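Local coordinates for Blr6230 protein (Bradyrhizobium diazoefficiens USDA 110, PDB 5NGG) that probably hydrolyses beta-lactam antibiotics with zinc ions at its active site, as a subclass B3 metallo-beta-lactamase, at residues D221-R224 with A225-K229; S277-F280 with D281-A285; R161-G165 with D166-T170; E268-T271 with Y272-L276. All blocks are in the same frame, centred on the assembly; numbering follows the deposited sequence.

Three of the four contacts lie on two neighbouring helices. Contact 1 belongs to helix 219-232, whereas contacts 4 and 2 follow one another along the long helix 268-291, their centres 14 Å apart. The two helices dock through aromatic packing and a salt bridge from Arg-224 NH2 to Asp-281 OD1 at 2.7 Å; farther back, Phe-227 CE1 meets Leu-276 CB at 3.8 Å. Contact 3, a hairpin elsewhere, is centred 26 Å from contact 1. Contacts 1 and 3 meet at one metal: Lys-229 binds a zinc ion, and the Thr-170 side chain lies about 7 Å from it; the Tyr-223 side chain of contact 1 is about 4 Å from that of His-177 of another zinc site.

Contact 1. Residues D221-R224 with A225-K229; sequences DDYR and ATFAK. With ZN (zinc ion), chain E.
The ring of Phe-227 lies against the preceding turn of its own helix, with the carbonyl oxygen of Tyr-223 over one face, 3.2 Å above the plane and displaced toward the rim. The two aromatic rings themselves meet obliquely, in neither a stack nor an edge-to-face pair: their planes stand at 40°, and the closest approach is 3.7 Å from Tyr-223 CD1 to Phe-227 CZ. The same CZ also lies 4.0 Å from Tyr-223 CB, and so fits against the root of the tyrosine as well as its ring. Phe-280 of helix 268-291 meets both rings. What brings the phenyl group back is its first torsion, which holds CG beside the backbone nitrogen (chi1 -55°). Phe-227 thus meets Tyr-223 O twice, with its ring face and with its backbone N, which donates to that oxygen at 2.9 Å. At the preceding residue, Thr-226 OG1 lies 3.2 Å from Asp-222 O, but this hydroxyl is hydrogen-bonded to Pro-175 O outside the two segments. Tyr-223 OH is likewise engaged elsewhere, by Thr-204 O and Asn-208 ND2, and its side chain passes about 4 Å from that of the zinc ligand His-177. Lys-229 leaves the aromatic side altogether. Its chain runs extended and then bends at the last torsion (chi4 64°), bringing NZ to 2.1 Å from a zinc ion whose other protein ligands are Glu-158 and His-172. A lysine amine can coordinate metal only through its nitrogen lone pair, which implies that Lys-229 is probably neutral here and donates that pair to zinc.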
loop_
_atom_site.group_PDB
_atom_site.type_symbol
_atom_site.label_atom_id
_atom_site.label_comp_id
_atom_site.label_asym_id
_atom_site.label_seq_id
_atom_site.Cartn_x
_atom_site.Cartn_y
_atom_site.Cartn_z
ATOM N N ASP A 221 16.963 9.168 -6.472
ATOM C CA ASP A 221 16.309 10.465 -6.563
ATOM C C ASP A 221 14.832 10.380 -6.205
ATOM O O ASP A 221 14.321 11.260 -5.495
ATOM C CB ASP A 221 16.505 11.073 -7.961
ATOM C CG ASP A 221 17.909 11.589 -8.201
ATOM O OD1 ASP A 221 18.475 12.232 -7.304
ATOM O OD2 ASP A 221 18.421 11.367 -9.305
ATOM N N ASP A 222 14.155 9.325 -6.676
ATOM C CA ASP A 222 12.745 9.127 -6.357
ATOM C C ASP A 222 12.518 9.026 -4.830
ATOM O O ASP A 222 11.641 9.704 -4.274
ATOM C CB ASP A 222 12.188 7.919 -7.111
ATOM C CG ASP A 222 11.909 8.179 -8.583
ATOM O OD1 ASP A 222 11.923 9.347 -9.071
ATOM O OD2 ASP A 222 11.585 7.176 -9.265
ATOM N N TYR A 223 13.279 8.174 -4.148
ATOM C CA TYR A 223 13.129 8.026 -2.690
ATOM C C TYR A 223 13.263 9.347 -1.961
ATOM O O TYR A 223 12.492 9.708 -1.102
ATOM C CB TYR A 223 14.155 7.063 -2.130
ATOM C CG TYR A 223 13.769 5.587 -2.109
ATOM C CD1 TYR A 223 12.923 5.065 -1.122
ATOM C CD2 TYR A 223 14.318 4.688 -3.016
ATOM C CE1 TYR A 223 12.631 3.713 -1.070
ATOM C CE2 TYR A 223 14.039 3.329 -2.963
ATOM C CZ TYR A 223 13.192 2.855 -1.997
ATOM O OH TYR A 223 12.983 1.491 -1.952
ATOM N N ARG A 224 14.310 10.100 -2.285
ATOM C CA ARG A 224 14.554 11.370 -1.561
ATOM C C ARG A 224 13.499 12.442 -1.899
ATOM O O ARG A 224 13.106 13.215 -1.023
ATOM C CB ARG A 224 15.998 11.860 -1.749
ATOM C CG ARG A 224 17.040 11.020 -1.004
ATOM C CD ARG A 224 18.429 11.311 -1.537
ATOM N NE ARG A 224 19.536 10.736 -0.790
ATOM C CZ ARG A 224 19.550 10.419 0.506
ATOM N NH1 ARG A 224 18.494 10.606 1.276
ATOM N NH2 ARG A 224 20.657 9.912 1.035
ATOM N N ALA A 225 12.990 12.451 -3.128
ATOM C CA ALA A 225 11.846 13.329 -3.457
ATOM C C ALA A 225 10.615 12.924 -2.628
ATOM O O ALA A 225 9.909 13.769 -2.072
ATOM C CB ALA A 225 11.521 13.275 -4.945
ATOM N N THR A 226 10.406 11.619 -2.480
ATOM C CA THR A 226 9.264 11.119 -1.717
ATOM C C THR A 226 9.330 11.415 -0.217
ATOM O O THR A 226 8.320 11.811 0.383
ATOM C CB THR A 226 9.092 9.626 -2.024
ATOM O OG1 THR A 226 8.593 9.532 -3.359
ATOM C CG2 THR A 226 8.138 8.944 -1.046
ATOM N N PHE A 227 10.511 11.266 0.398
ATOM C CA PHE A 227 10.601 11.581 1.830
ATOM C C PHE A 227 10.264 13.050 2.089
ATOM O O PHE A 227 9.546 13.404 3.018
ATOM C CB PHE A 227 11.990 11.294 2.404
ATOM C CG PHE A 227 12.484 9.888 2.184
ATOM C CD1 PHE A 227 11.648 8.785 2.290
ATOM C CD2 PHE A 227 13.825 9.671 1.892
ATOM C CE1 PHE A 227 12.155 7.503 2.086
ATOM C CE2 PHE A 227 14.333 8.401 1.691
ATOM C CZ PHE A 227 13.496 7.314 1.797
ATOM N N ALA A 228 10.821 13.930 1.259
ATOM C CA ALA A 228 10.549 15.377 1.391
ATOM C C ALA A 228 9.079 15.702 1.153
ATOM O O ALA A 228 8.472 16.477 1.905
ATOM C CB ALA A 228 11.401 16.158 0.423
ATOM N N LYS A 229 8.506 15.123 0.108
ATOM C CA LYS A 229 7.093 15.326 -0.221
ATOM C C LYS A 229 6.204 14.897 0.949
ATOM O O LYS A 229 5.304 15.642 1.361
ATOM C CB LYS A 229 6.730 14.545 -1.485
ATOM C CG LYS A 229 5.272 14.613 -1.925
ATOM C CD LYS A 229 5.081 13.847 -3.220
ATOM C CE LYS A 229 3.637 13.739 -3.642
ATOM N NZ LYS A 229 3.059 15.049 -3.931
HETATM ZN ZN ZN E . 1.051 15.277 -4.435
#

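Contact 2. Residues S277-F280 with D281-A285; sequences SEDF and DKQLA
On helix 268-291, Asp-279 and Gln-283 form a side-chain pair four residues apart, laid over the backbone bond that already joins them. Gln-283 NE2 donates to Asp-279 OD1 at 3.2 Å, with an N-H...O angle of 157°. The oxygen lies almost in the amide plane of the glutamine; seen from the acceptor, however, the donor comes to the syn side and 35° out of the carboxylate plane. The first torsion of Gln-283 keeps CG beside its own backbone N, 3.3 Å from Asp-279 O, and a bend at the second (chi2 -49°) then curls the amide back toward the aspartate. Lys-282 joins the same carboxylate less directly. Its NZ stays beyond salt-bridge range of Asp-279 OD1, and one water spans the gap, donating to OD1 at 2.7 Å and accepting from NZ at 3.0 Å. In the conformer of Ser-277 described here, one of two, a second water links Ser-277 OG with Asp-281 OD2, 2.8 Å from each of them; the other oxygen of Asp-281 is held by Arg-224 of helix 219-232. Phe-280, with CG trans to the backbone nitrogen, turns to the buried side instead. There its CE2 touches Leu-284 CD2 at 4.1 Å, and the aromatic residues and Val-220 of helix 219-232 pack around the ring. Polar pairs and water bridges three and four residues apart along the flanks of an apolar strip of Phe-280 and Leu-284 are the pattern of an amphipathic helix packed on the protein surface.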
loop_
_atom_site.group_PDB
_atom_site.type_symbol
_atom_site.label_atom_id
_atom_site.label_comp_id
_atom_site.label_asym_id
_atom_site.label_seq_id
_atom_site.Cartn_x
_atom_site.Cartn_y
_atom_site.Cartn_z
ATOM N N SER A 277 13.883 8.089 6.024
ATOM C CA SER A 277 15.028 8.767 5.423
ATOM C C SER A 277 16.336 8.352 6.112
ATOM O O SER A 277 17.388 8.139 5.470
ATOM C CB SER A 277 14.816 10.278 5.508
ATOM O OG SER A 277 15.845 10.970 4.836
ATOM N N GLU A 278 16.272 8.211 7.430
ATOM C CA GLU A 278 17.436 7.792 8.185
ATOM C C GLU A 278 17.828 6.351 7.836
ATOM O O GLU A 278 18.997 6.046 7.628
ATOM C CB GLU A 278 17.177 7.985 9.674
ATOM C CG GLU A 278 17.121 9.473 10.039
ATOM C CD GLU A 278 16.549 9.782 11.411
ATOM O OE1 GLU A 278 16.035 8.875 12.100
ATOM O OE2 GLU A 278 16.598 10.968 11.797
ATOM N N ASP A 279 16.841 5.471 7.704
ATOM C CA ASP A 279 17.152 4.111 7.297
ATOM C C ASP A 279 17.661 4.075 5.849
ATOM O O ASP A 279 18.551 3.274 5.531
ATOM C CB ASP A 279 15.973 3.152 7.460
ATOM C CG ASP A 279 16.410 1.698 7.307
ATOM O OD1 ASP A 279 17.264 1.227 8.103
ATOM O OD2 ASP A 279 15.950 1.027 6.363
ATOM N N PHE A 280 17.098 4.917 4.978
ATOM C CA PHE A 280 17.553 4.995 3.598
ATOM C C PHE A 280 19.053 5.318 3.537
ATOM O O PHE A 280 19.829 4.660 2.831
ATOM C CB PHE A 280 16.770 6.047 2.815
ATOM C CG PHE A 280 17.158 6.120 1.379
ATOM C CD1 PHE A 280 16.578 5.261 0.441
ATOM C CD2 PHE A 280 18.149 7.009 0.957
ATOM C CE1 PHE A 280 16.993 5.291 -0.876
ATOM C CE2 PHE A 280 18.546 7.036 -0.358
ATOM C CZ PHE A 280 17.965 6.190 -1.281
ATOM N N ASP A 281 19.480 6.322 4.286
ATOM C CA ASP A 281 20.883 6.669 4.323
ATOM C C ASP A 281 21.756 5.481 4.771
ATOM O O ASP A 281 22.842 5.248 4.217
ATOM C CB ASP A 281 21.124 7.835 5.275
ATOM C CG ASP A 281 20.583 9.158 4.764
ATOM O OD1 ASP A 281 20.230 9.265 3.579
ATOM O OD2 ASP A 281 20.488 10.106 5.572
ATOM N N LYS A 282 21.302 4.756 5.790
ATOM C CA LYS A 282 22.024 3.551 6.260
ATOM C C LYS A 282 22.140 2.491 5.153
ATOM O O LYS A 282 23.206 1.913 4.921
ATOM C CB LYS A 282 21.303 2.947 7.479
ATOM C CG LYS A 282 21.940 1.687 8.057
ATOM C CD LYS A 282 21.094 1.080 9.170
ATOM C CE LYS A 282 21.410 -0.396 9.377
ATOM N NZ LYS A 282 20.462 -1.074 10.307
ATOM N N GLN A 283 21.015 2.209 4.499
ATOM C CA GLN A 283 21.023 1.203 3.432
ATOM C C GLN A 283 21.842 1.626 2.227
ATOM O O GLN A 283 22.529 0.780 1.645
ATOM C CB GLN A 283 19.615 0.852 2.977
ATOM C CG GLN A 283 18.691 0.342 4.071
ATOM C CD GLN A 283 19.314 -0.747 4.918
ATOM O OE1 GLN A 283 19.951 -1.663 4.403
ATOM N NE2 GLN A 283 19.118 -0.665 6.221
ATOM N N LEU A 284 21.772 2.899 1.843
ATOM C CA LEU A 284 22.598 3.380 0.732
ATOM C C LEU A 284 24.083 3.214 1.025
ATOM O O LEU A 284 24.857 2.760 0.176
ATOM C CB LEU A 284 22.263 4.845 0.422
ATOM C CG LEU A 284 22.987 5.468 -0.753
ATOM C CD1 LEU A 284 22.664 4.743 -2.043
ATOM C CD2 LEU A 284 22.643 6.960 -0.855
ATOM N N ALA A 285 24.479 3.548 2.241
ATOM C CA ALA A 285 25.877 3.376 2.657
ATOM C C ALA A 285 26.275 1.907 2.649
ATOM O O ALA A 285 27.366 1.552 2.195
ATOM C CB ALA A 285 26.107 3.989 4.036
HETATM O O HOH W 1 18.051 11.203 6.513
HETATM O O HOH W 2 17.706 -1.228 9.141
#

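Contact 3. Residues R161-G165 with D166-T170; sequences RVTLG and DTTLT
Thr-168, Arg-161 and Val-162 carry much of the packing in this hairpin, where strands 161-164 and 167-170 run antiparallel. Thr-168 faces Thr-163 in a non-hydrogen-bonded pair, and their hydroxyls close the gap with a bond of 2.8 Å between Thr-163 OG1 and Thr-168 OG1. The methyl of Thr-168 serves a different neighbour: CG2 lies over the centre of one face of the Arg-161 guanidinium, 4.0 Å above its plane. The arginine chain bends at its third torsion (chi3 56°) to fold across the strand in this way. At the guanidinium edge, in plane, a water accepts from Arg-161 NH2 at 3.2 Å and is hydrogen-bonded to Thr-170 OG1 at 2.7 Å. Val-162 points to the buried side with Leu-169, packing on Trp-184, while paired backbone bonds join the two residues: Val-162 N to Leu-169 O and Leu-169 N to Val-162 O, each 2.8 Å. A type II' turn reverses the chain, with Gly-165 at positive phi (58°). The hydroxyls of Thr-163 and Thr-168 and the water bridge from Arg-161 to Thr-170 thus knit the polar side, whereas Val-162, Leu-164 and Leu-169 pack this edge hairpin of one sheet against strands 65-69 and 94-98 of the other.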
loop_
_atom_site.group_PDB
_atom_site.type_symbol
_atom_site.label_atom_id
_atom_site.label_comp_id
_atom_site.label_asym_id
_atom_site.label_seq_id
_atom_site.Cartn_x
_atom_site.Cartn_y
_atom_site.Cartn_z
ATOM N N ARG A 161 -7.738 12.384 -10.008
ATOM C CA ARG A 161 -8.852 12.117 -9.091
ATOM C C ARG A 161 -9.642 10.895 -9.561
ATOM O O ARG A 161 -9.957 10.768 -10.752
ATOM C CB ARG A 161 -9.763 13.346 -8.970
ATOM C CG ARG A 161 -9.109 14.549 -8.278
ATOM C CD ARG A 161 -9.777 15.876 -8.638
ATOM N NE ARG A 161 -11.215 15.898 -8.358
ATOM C CZ ARG A 161 -11.785 16.283 -7.212
ATOM N NH1 ARG A 161 -13.115 16.256 -7.104
ATOM N NH2 ARG A 161 -11.059 16.691 -6.173
ATOM N N VAL A 162 -9.963 10.012 -8.621
ATOM C CA VAL A 162 -10.704 8.796 -8.886
ATOM C C VAL A 162 -11.954 8.809 -8.008
ATOM O O VAL A 162 -11.841 8.931 -6.787
ATOM C CB VAL A 162 -9.820 7.571 -8.561
ATOM C CG1 VAL A 162 -10.584 6.292 -8.767
ATOM C CG2 VAL A 162 -8.569 7.575 -9.424
ATOM N N THR A 163 -13.133 8.681 -8.618
ATOM C CA THR A 163 -14.416 8.797 -7.908
ATOM C C THR A 163 -15.255 7.533 -8.082
ATOM O O THR A 163 -15.376 7.019 -9.202
ATOM C CB THR A 163 -15.190 10.025 -8.420
ATOM O OG1 THR A 163 -14.431 11.204 -8.148
ATOM C CG2 THR A 163 -16.543 10.180 -7.751
ATOM N N LEU A 164 -15.825 7.039 -6.979
ATOM C CA LEU A 164 -16.927 6.065 -7.025
ATOM C C LEU A 164 -18.045 6.600 -6.145
ATOM O O LEU A 164 -17.850 6.799 -4.937
ATOM C CB LEU A 164 -16.494 4.676 -6.537
ATOM C CG LEU A 164 -17.581 3.576 -6.562
ATOM C CD1 LEU A 164 -18.056 3.242 -7.976
ATOM C CD2 LEU A 164 -17.113 2.312 -5.862
ATOM N N GLY A 165 -19.192 6.894 -6.758
ATOM C CA GLY A 165 -20.299 7.430 -6.011
ATOM C C GLY A 165 -19.944 8.719 -5.296
ATOM O O GLY A 165 -19.499 9.685 -5.912
ATOM N N ASP A 166 -20.127 8.710 -3.978
ATOM C CA ASP A 166 -19.874 9.856 -3.102
ATOM C C ASP A 166 -18.429 10.036 -2.619
ATOM O O ASP A 166 -18.162 10.921 -1.802
ATOM C CB ASP A 166 -20.796 9.786 -1.868
ATOM C CG ASP A 166 -20.602 8.519 -1.036
ATOM O OD1 ASP A 166 -19.723 7.670 -1.345
ATOM O OD2 ASP A 166 -21.384 8.344 -0.082
ATOM N N THR A 167 -17.501 9.220 -3.118
ATOM C CA THR A 167 -16.149 9.152 -2.572
ATOM C C THR A 167 -15.102 9.400 -3.653
ATOM O O THR A 167 -15.132 8.777 -4.695
ATOM C CB THR A 167 -15.942 7.780 -1.912
ATOM O OG1 THR A 167 -16.870 7.643 -0.829
ATOM C CG2 THR A 167 -14.554 7.617 -1.363
ATOM N N THR A 168 -14.197 10.329 -3.385
ATOM C CA THR A 168 -13.106 10.659 -4.305
ATOM C C THR A 168 -11.744 10.523 -3.615
ATOM O O THR A 168 -11.530 11.020 -2.491
ATOM C CB THR A 168 -13.278 12.092 -4.820
ATOM O OG1 THR A 168 -14.501 12.172 -5.550
ATOM C CG2 THR A 168 -12.132 12.514 -5.745
ATOM N N LEU A 169 -10.800 9.895 -4.321
ATOM C CA LEU A 169 -9.414 9.823 -3.875
ATOM C C LEU A 169 -8.538 10.560 -4.875
ATOM O O LEU A 169 -8.826 10.557 -6.092
ATOM C CB LEU A 169 -8.924 8.381 -3.725
ATOM C CG LEU A 169 -9.677 7.546 -2.679
ATOM C CD1 LEU A 169 -10.785 6.696 -3.310
ATOM C CD2 LEU A 169 -8.731 6.676 -1.892
ATOM N N THR A 170 -7.461 11.166 -4.370
ATOM C CA THR A 170 -6.488 11.876 -5.187
ATOM C C THR A 170 -5.162 11.109 -5.163
ATOM O O THR A 170 -4.651 10.754 -4.094
ATOM C CB THR A 170 -6.275 13.305 -4.672
ATOM O OG1 THR A 170 -7.525 13.994 -4.709
ATOM C CG2 THR A 170 -5.270 14.067 -5.525
HETATM O O HOH W 3 -7.926 16.471 -5.731
#

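Contact 4. Residues E268-T271 with Y272-L276; sequences ELVT and YATSL
Thr-274 sits one turn beyond Val-270 on helix 268-291, and its side chain folds back onto that residue's carbonyl. The path begins at CB, which rests 3.4 Å from Val-270 O and 3.5 Å from Thr-271 O, close to two successive carbonyl oxygens. From there OG1 takes the position beside its own backbone nitrogen (chi1 -58°), which delivers the hydroxyl to Val-270 O at 2.8 Å as a donor. The methyl CG2 takes the remaining branch, trans to the nitrogen. Val-270 O also accepts the ordinary helical bond from Thr-274 N at 3.0 Å, so one residue grips it twice, and the two donors come from opposite faces of the carbonyl plane. OG1 has a further, weak partner in Lys-231 of the neighbouring helix 219-232. Next to it, Ala-273 CB lies 3.3 Å from Leu-269 O and packs on Ala-230 and Lys-231 of helix 219-232. Tyr-272 turns elsewhere: one face of its ring is met by Leu-276 CG, 3.8 Å above the plane and toward the rim, while Phe-200, Val-245 and Leu-238 pack around it, and its side chain lies about 7 Å from that of the zinc ligand His-242. Double acceptance at Val-270 O uses the hydroxyl proton within the helix itself, so that a threonine can lie on a helical surface with its donor satisfied by the preceding turn.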
loop_
_atom_site.group_PDB
_atom_site.type_symbol
_atom_site.label_atom_id
_atom_site.label_comp_id
_atom_site.label_asym_id
_atom_site.label_seq_id
_atom_site.Cartn_x
_atom_site.Cartn_y
_atom_site.Cartn_z
ATOM N N GLU A 268 2.266 12.303 12.338
ATOM C CA GLU A 268 2.890 10.994 12.216
ATOM C C GLU A 268 3.630 10.781 10.915
ATOM O O GLU A 268 4.672 10.123 10.913
ATOM C CB GLU A 268 1.841 9.903 12.375
ATOM C CG GLU A 268 2.463 8.528 12.524
ATOM C CD GLU A 268 1.462 7.442 12.823
ATOM O OE1 GLU A 268 0.258 7.764 12.972
ATOM O OE2 GLU A 268 1.876 6.255 12.939
ATOM N N LEU A 269 3.132 11.326 9.812
ATOM C CA LEU A 269 3.806 11.132 8.552
ATOM C C LEU A 269 5.181 11.836 8.560
ATOM O O LEU A 269 6.146 11.284 8.045
ATOM C CB LEU A 269 2.920 11.571 7.394
ATOM C CG LEU A 269 3.513 11.471 5.993
ATOM C CD1 LEU A 269 4.042 10.078 5.704
ATOM C CD2 LEU A 269 2.470 11.900 4.969
ATOM N N VAL A 270 5.292 13.010 9.191
ATOM C CA VAL A 270 6.607 13.641 9.347
ATOM C C VAL A 270 7.554 12.733 10.138
ATOM O O VAL A 270 8.701 12.531 9.727
ATOM C CB VAL A 270 6.496 14.997 10.055
ATOM C CG1 VAL A 270 7.875 15.521 10.430
ATOM C CG2 VAL A 270 5.790 15.997 9.166
ATOM N N THR A 271 7.113 12.199 11.265
ATOM C CA THR A 271 7.954 11.322 12.076
ATOM C C THR A 271 8.360 10.051 11.301
ATOM O O THR A 271 9.526 9.620 11.312
ATOM C CB THR A 271 7.250 10.936 13.383
ATOM O OG1 THR A 271 6.916 12.125 14.093
ATOM C CG2 THR A 271 8.108 10.025 14.267
ATOM N N TYR A 272 7.379 9.454 10.641
ATOM C CA TYR A 272 7.631 8.204 9.924
ATOM C C TYR A 272 8.579 8.417 8.735
ATOM O O TYR A 272 9.529 7.650 8.540
ATOM C CB TYR A 272 6.305 7.566 9.477
ATOM C CG TYR A 272 6.529 6.218 8.823
ATOM C CD1 TYR A 272 7.045 5.143 9.548
ATOM C CD2 TYR A 272 6.210 6.010 7.481
ATOM C CE1 TYR A 272 7.253 3.914 8.949
ATOM C CE2 TYR A 272 6.449 4.795 6.874
ATOM C CZ TYR A 272 6.962 3.749 7.603
ATOM O OH TYR A 272 7.189 2.550 6.989
ATOM N N ALA A 273 8.349 9.481 7.962
ATOM C CA ALA A 273 9.216 9.795 6.820
ATOM C C ALA A 273 10.646 10.098 7.278
ATOM O O ALA A 273 11.601 9.763 6.570
ATOM C CB ALA A 273 8.675 10.936 5.984
ATOM N N THR A 274 10.793 10.734 8.440
ATOM C CA THR A 274 12.116 10.961 9.005
ATOM C C THR A 274 12.791 9.619 9.322
ATOM O O THR A 274 13.965 9.409 8.986
ATOM C CB THR A 274 12.013 11.842 10.267
ATOM O OG1 THR A 274 11.393 13.086 9.933
ATOM C CG2 THR A 274 13.377 12.128 10.894
ATOM N N SER A 275 12.075 8.698 9.952
ATOM C CA SER A 275 12.645 7.371 10.228
ATOM C C SER A 275 13.019 6.654 8.926
ATOM O O SER A 275 14.066 6.005 8.863
ATOM C CB SER A 275 11.671 6.508 11.013
ATOM O OG SER A 275 11.333 7.090 12.245
ATOM N N LEU A 276 12.177 6.756 7.899
ATOM C CA LEU A 276 12.507 6.178 6.599
ATOM C C LEU A 276 13.740 6.773 5.946
ATOM O O LEU A 276 14.555 6.046 5.359
ATOM C CB LEU A 276 11.337 6.338 5.621
ATOM C CG LEU A 276 10.094 5.514 5.869
ATOM C CD1 LEU A 276 9.041 5.921 4.859
ATOM C CD2 LEU A 276 10.381 4.020 5.774
#